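Local coordinates for protein Tox3 (Phaeosphaeria nodorum, PDB 6WES) that acts as a secreted necrotrophic effector of a fungal pathogen, probably recognised in the host through Snn3, at residues 68-74 with 102-108; 96-102 with 123-128. All blocks are in the same frame, centred on the assembly; numbering follows the deposited sequence.

Overall arrangement
Both contacts lie along strand 92-105, which has strand 72-85 on one edge and strand 126-133 on the other. Contact 1 joins its C-terminal end to the start of strand 72-85, at the open end of the hairpin 72-85/92-105. Contact 2 joins its middle to the start of strand 126-133 and the loop before it. The two centres are about 21 Å apart, yet the contacts share Phe-102 and touch where Thr-103 OG1 lies 2.6 Å from Gln-123 OE1, a probable hydrogen bond. Contact 2 is buried, its centre about 7 Å from the chain centre. Contact 1 is only partly buried, about 16 Å out. Together they zip three neighbouring strands of the antiparallel barrel wall of this C-terminal part of Tox3.

Contact 1 of 2, residues 68-74 with 102-108; sequences GNAASTT and FTLGFDR
Arg-108 reaches back to the loop before strand 72-85 and gives NE to Ala-70 O at 2.8 Å, nearly straight at 165°. The oxygen lies in the guanidinium plane, and the donor lies in the carbonyl plane. The side chain is extended from CG to NE, which carries the group across the gap. Gly-68 O sits over one guanidinium face, 3.0 Å from Arg-108 NE, but the angle is too poor for a bond. Arg-108 NH1 is held by Pro-41 O and Gln-43 O. Further in, Phe-106 N binds Ala-71 O at 2.8 Å. Thr-73 and Leu-104 then form an antiparallel hydrogen-bonded pair through both their N and O atoms. At the far end Thr-74 OG1 and Thr-103 OG1 lie 2.7 Å apart. Thr-103 OG1 also bonds to Gln-123. Both threonines put OG1 anti to the carbonyl carbon, which brings the hydroxyls together. On the other face Thr-73 CG2 runs beside Leu-104 CB, 4.1 Å away. The Phe-106 ring turns an edge to Ala-71 O, and its side chain also meets Leu-45 and Leu-117. This is the open end of an antiparallel beta hairpin, and its chemistry is divided: the Thr-74 and Thr-103 hydroxyls lie close together on one face, Leu-104 packs on strand 2-16, and one arginine ties the hairpin end to two further loop carbonyls.

Contact 2 of 2, residues 96-102 with 123-128; sequences YQLRQPF and QRPTMH
Strand 96-102 runs antiparallel to strand 126-128 at 163°, with Gln-97/His-128 and Arg-99/Thr-126 as hydrogen-bonded pairs. On the sheet face that carries these four residues, the Arg-99 guanidinium lies flat on the His-128 ring, bridging the two pairs diagonally, centres 3.6 Å apart and planes at 19°. Arg-99 NE and NH2 both donate to Gln-97 OE1, side-on and near the guanidinium plane. This grip fixes the rotation of the stacked group. Gln-97 NE2 binds Asp-80. The ring is also held by a 2.7 Å hydrogen bond between His-128 NE2 and Thr-126 OG1; either could donate. A water joins Thr-126 OG1 to Arg-99 O.

On the other face Met-127 SD meets the Tyr-96 ring obliquely, 5.0 Å from its centroid, a Met-aromatic contact. Leu-98 CD1 lies 3.8 Å from Pro-125 CB. Opposite the loop 123-125, Gln-100 bends at chi2 (63°) and NE2 donates to Gln-123 O at 2.9 Å and to Pro-101 O. A second water links Pro-101 O to Gln-123 N.

This antiparallel strand pair of the barrel sheet is flanked by strand 72-85. Leu-98 and Met-127 pack on His-15 of strand 2-16, and Met-127 pairs its backbone with Cys-146, disulfide-bonded to Cys-17.

Contact 1 of 2, residues 68-74 with 102-108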
# COMPACT_ATOMS: atom_id res chain seq x y z
N GLY A 68 2.35 23.03 1.63
CA GLY A 68 1.16 23.82 1.92
C GLY A 68 0.25 24.00 0.73
O GLY A 68 -0.96 24.14 0.90
N ASN A 69 0.81 23.97 -0.48
CA ASN A 69 0.04 24.12 -1.70
C ASN A 69 -0.37 22.79 -2.33
O ASN A 69 -0.96 22.80 -3.41
CB ASN A 69 0.85 24.93 -2.72
CG ASN A 69 1.94 24.11 -3.39
OD1 ASN A 69 2.56 23.24 -2.75
ND2 ASN A 69 2.20 24.38 -4.67
N ALA A 70 -0.05 21.67 -1.70
CA ALA A 70 -0.34 20.36 -2.26
C ALA A 70 -1.71 19.89 -1.79
O ALA A 70 -2.16 20.20 -0.69
CB ALA A 70 0.74 19.36 -1.84
N ALA A 71 -2.39 19.15 -2.65
CA ALA A 71 -3.72 18.63 -2.37
C ALA A 71 -3.74 17.12 -2.20
O ALA A 71 -4.82 16.54 -2.10
CB ALA A 71 -4.70 19.08 -3.46
N SER A 72 -2.58 16.48 -2.20
CA SER A 72 -2.56 15.03 -2.14
C SER A 72 -1.16 14.57 -1.75
O SER A 72 -0.19 15.31 -1.86
CB SER A 72 -2.86 14.45 -3.53
OG SER A 72 -1.81 14.79 -4.43
N THR A 73 -1.07 13.31 -1.33
CA THR A 73 0.23 12.65 -1.19
C THR A 73 0.02 11.16 -1.42
O THR A 73 -1.04 10.62 -1.08
CB THR A 73 0.89 12.98 0.16
OG1 THR A 73 2.24 12.49 0.16
CG2 THR A 73 0.14 12.35 1.32
N THR A 74 1.01 10.51 -2.02
CA THR A 74 0.88 9.12 -2.43
C THR A 74 2.07 8.32 -1.92
O THR A 74 3.16 8.86 -1.75
CB THR A 74 0.84 8.97 -3.98
OG1 THR A 74 -0.28 9.69 -4.54
CG2 THR A 74 0.69 7.52 -4.39
N PHE A 102 -1.27 3.92 -2.44
CA PHE A 102 -2.39 4.58 -1.78
C PHE A 102 -2.18 6.08 -1.87
O PHE A 102 -1.05 6.56 -1.82
CB PHE A 102 -2.48 4.22 -0.28
CG PHE A 102 -2.83 2.78 -0.01
CD1 PHE A 102 -4.15 2.39 0.01
CD2 PHE A 102 -1.83 1.83 0.24
CE1 PHE A 102 -4.50 1.07 0.24
CE2 PHE A 102 -2.16 0.49 0.49
CZ PHE A 102 -3.49 0.12 0.49
N THR A 103 -3.28 6.82 -2.01
CA THR A 103 -3.22 8.27 -2.11
C THR A 103 -4.18 8.86 -1.10
O THR A 103 -5.32 8.41 -0.99
CB THR A 103 -3.56 8.76 -3.52
OG1 THR A 103 -2.57 8.27 -4.43
CG2 THR A 103 -3.62 10.30 -3.60
N LEU A 104 -3.71 9.87 -0.39
CA LEU A 104 -4.50 10.65 0.55
C LEU A 104 -4.77 11.99 -0.13
O LEU A 104 -3.82 12.70 -0.48
CB LEU A 104 -3.65 10.83 1.81
CG LEU A 104 -4.16 11.56 3.03
CD1 LEU A 104 -5.35 10.85 3.62
CD2 LEU A 104 -3.02 11.65 4.02
N GLY A 105 -6.04 12.34 -0.30
CA GLY A 105 -6.44 13.59 -0.94
C GLY A 105 -7.00 14.56 0.08
O GLY A 105 -7.75 14.17 0.97
N PHE A 106 -6.66 15.84 -0.09
CA PHE A 106 -7.13 16.91 0.79
C PHE A 106 -7.97 17.92 0.03
O PHE A 106 -7.80 18.14 -1.18
CB PHE A 106 -5.94 17.67 1.40
CG PHE A 106 -5.05 16.82 2.25
CD1 PHE A 106 -5.38 16.57 3.58
CD2 PHE A 106 -3.91 16.23 1.73
CE1 PHE A 106 -4.60 15.77 4.37
CE2 PHE A 106 -3.09 15.44 2.55
CZ PHE A 106 -3.45 15.20 3.86
N ASP A 107 -8.88 18.56 0.76
CA ASP A 107 -9.60 19.74 0.27
C ASP A 107 -9.23 20.91 1.18
O ASP A 107 -9.87 21.14 2.21
CB ASP A 107 -11.11 19.53 0.24
CG ASP A 107 -11.86 20.75 -0.26
OD1 ASP A 107 -11.26 21.82 -0.47
OD2 ASP A 107 -13.09 20.63 -0.46
N ARG A 108 -8.19 21.66 0.77
CA ARG A 108 -7.68 22.72 1.63
C ARG A 108 -8.62 23.91 1.70
O ARG A 108 -8.47 24.74 2.60
CB ARG A 108 -6.26 23.14 1.25
CG ARG A 108 -5.20 22.08 1.61
CD ARG A 108 -3.85 22.61 1.28
NE ARG A 108 -2.71 21.74 1.58
CZ ARG A 108 -2.09 21.69 2.75
NH1 ARG A 108 -2.55 22.37 3.79
NH2 ARG A 108 -1.00 20.93 2.91

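Contact 2 of 2, residues 96-102 with 123-128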
# COMPACT_ATOMS: atom_id res chain seq x y z
N TYR A 96 7.11 -13.59 -4.00
CA TYR A 96 6.22 -12.61 -4.60
C TYR A 96 6.37 -11.29 -3.88
O TYR A 96 6.56 -11.26 -2.66
CB TYR A 96 4.76 -13.04 -4.46
CG TYR A 96 4.51 -14.28 -5.24
CD1 TYR A 96 4.14 -14.21 -6.57
CD2 TYR A 96 4.67 -15.52 -4.64
CE1 TYR A 96 3.94 -15.38 -7.31
CE2 TYR A 96 4.50 -16.66 -5.35
CZ TYR A 96 4.14 -16.58 -6.69
OH TYR A 96 3.97 -17.74 -7.40
N GLN A 97 6.27 -10.21 -4.63
CA GLN A 97 6.24 -8.88 -4.05
C GLN A 97 5.08 -8.10 -4.66
O GLN A 97 5.01 -7.93 -5.89
CB GLN A 97 7.54 -8.16 -4.33
CG GLN A 97 7.60 -6.79 -3.68
CD GLN A 97 8.98 -6.22 -3.75
OE1 GLN A 97 9.30 -5.45 -4.66
NE2 GLN A 97 9.83 -6.61 -2.79
N LEU A 98 4.19 -7.63 -3.80
CA LEU A 98 3.03 -6.84 -4.20
C LEU A 98 3.33 -5.38 -3.87
O LEU A 98 3.79 -5.07 -2.76
CB LEU A 98 1.81 -7.30 -3.41
CG LEU A 98 0.53 -6.50 -3.59
CD1 LEU A 98 0.10 -6.49 -5.08
CD2 LEU A 98 -0.54 -7.13 -2.73
N ARG A 99 3.14 -4.51 -4.85
CA ARG A 99 3.41 -3.09 -4.71
C ARG A 99 2.08 -2.36 -4.87
O ARG A 99 1.52 -2.29 -5.98
CB ARG A 99 4.44 -2.65 -5.75
CG ARG A 99 5.74 -3.42 -5.63
CD ARG A 99 6.77 -3.02 -6.68
NE ARG A 99 7.88 -3.95 -6.65
CZ ARG A 99 8.73 -4.15 -7.66
NH1 ARG A 99 8.60 -3.43 -8.78
NH2 ARG A 99 9.70 -5.03 -7.54
N GLN A 100 1.55 -1.84 -3.77
CA GLN A 100 0.19 -1.32 -3.73
C GLN A 100 0.19 0.17 -3.41
O GLN A 100 0.51 0.56 -2.26
CB GLN A 100 -0.59 -2.10 -2.67
CG GLN A 100 -2.01 -1.61 -2.40
CD GLN A 100 -2.89 -1.71 -3.62
OE1 GLN A 100 -3.29 -2.81 -4.00
NE2 GLN A 100 -3.20 -0.57 -4.24
N PRO A 101 -0.12 1.05 -4.35
CA PRO A 101 -0.18 2.49 -4.05
C PRO A 101 -1.41 2.85 -3.25
O PRO A 101 -2.46 2.21 -3.35
CB PRO A 101 -0.24 3.16 -5.43
CG PRO A 101 0.07 2.09 -6.43
CD PRO A 101 -0.30 0.77 -5.79
N PHE A 102 -1.27 3.92 -2.44
CA PHE A 102 -2.39 4.58 -1.78
C PHE A 102 -2.18 6.08 -1.87
O PHE A 102 -1.05 6.56 -1.82
CB PHE A 102 -2.48 4.22 -0.28
CG PHE A 102 -2.83 2.78 -0.01
CD1 PHE A 102 -4.15 2.39 0.01
CD2 PHE A 102 -1.83 1.83 0.24
CE1 PHE A 102 -4.50 1.07 0.24
CE2 PHE A 102 -2.16 0.49 0.49
CZ PHE A 102 -3.49 0.12 0.49
N GLN A 123 -6.28 2.09 -6.12
CA GLN A 123 -5.26 2.28 -7.12
C GLN A 123 -4.71 0.94 -7.55
O GLN A 123 -4.60 0.00 -6.75
CB GLN A 123 -4.14 3.17 -6.60
CG GLN A 123 -4.55 4.65 -6.61
CD GLN A 123 -3.38 5.53 -6.29
OE1 GLN A 123 -3.18 5.88 -5.13
NE2 GLN A 123 -2.58 5.87 -7.29
N ARG A 124 -4.37 0.84 -8.83
CA ARG A 124 -3.91 -0.42 -9.40
C ARG A 124 -2.55 -0.81 -8.83
O ARG A 124 -1.59 -0.03 -8.93
CB ARG A 124 -3.78 -0.25 -10.92
CG ARG A 124 -3.40 -1.53 -11.68
CD ARG A 124 -3.31 -1.26 -13.21
NE ARG A 124 -2.90 -2.45 -13.96
CZ ARG A 124 -3.14 -2.65 -15.25
NH1 ARG A 124 -3.80 -1.74 -15.96
NH2 ARG A 124 -2.74 -3.77 -15.84
N PRO A 125 -2.42 -1.99 -8.24
CA PRO A 125 -1.13 -2.48 -7.76
C PRO A 125 -0.43 -3.28 -8.86
O PRO A 125 -1.00 -3.53 -9.92
CB PRO A 125 -1.54 -3.41 -6.62
CG PRO A 125 -2.85 -4.02 -7.12
CD PRO A 125 -3.54 -2.91 -7.90
N THR A 126 0.81 -3.66 -8.59
CA THR A 126 1.51 -4.62 -9.43
C THR A 126 2.09 -5.72 -8.55
O THR A 126 2.44 -5.49 -7.39
CB THR A 126 2.64 -3.97 -10.22
OG1 THR A 126 3.60 -3.39 -9.33
CG2 THR A 126 2.08 -2.90 -11.16
N MET A 127 2.18 -6.93 -9.09
CA MET A 127 2.80 -8.04 -8.40
C MET A 127 3.95 -8.55 -9.25
O MET A 127 3.94 -8.43 -10.48
CB MET A 127 1.82 -9.19 -8.13
CG MET A 127 2.42 -10.30 -7.25
SD MET A 127 1.23 -11.57 -6.75
CE MET A 127 0.31 -10.57 -5.55
N HIS A 128 4.95 -9.10 -8.57
CA HIS A 128 6.21 -9.49 -9.16
C HIS A 128 6.59 -10.84 -8.58
O HIS A 128 6.37 -11.08 -7.39
CB HIS A 128 7.23 -8.38 -8.80
CG HIS A 128 6.74 -7.01 -9.18
ND1 HIS A 128 7.05 -6.44 -10.40
CD2 HIS A 128 5.91 -6.13 -8.56
CE1 HIS A 128 6.45 -5.27 -10.50
NE2 HIS A 128 5.74 -5.06 -9.40
O HOH W 1 2.73 -0.75 -8.24
O HOH W 2 -5.35 1.84 -3.25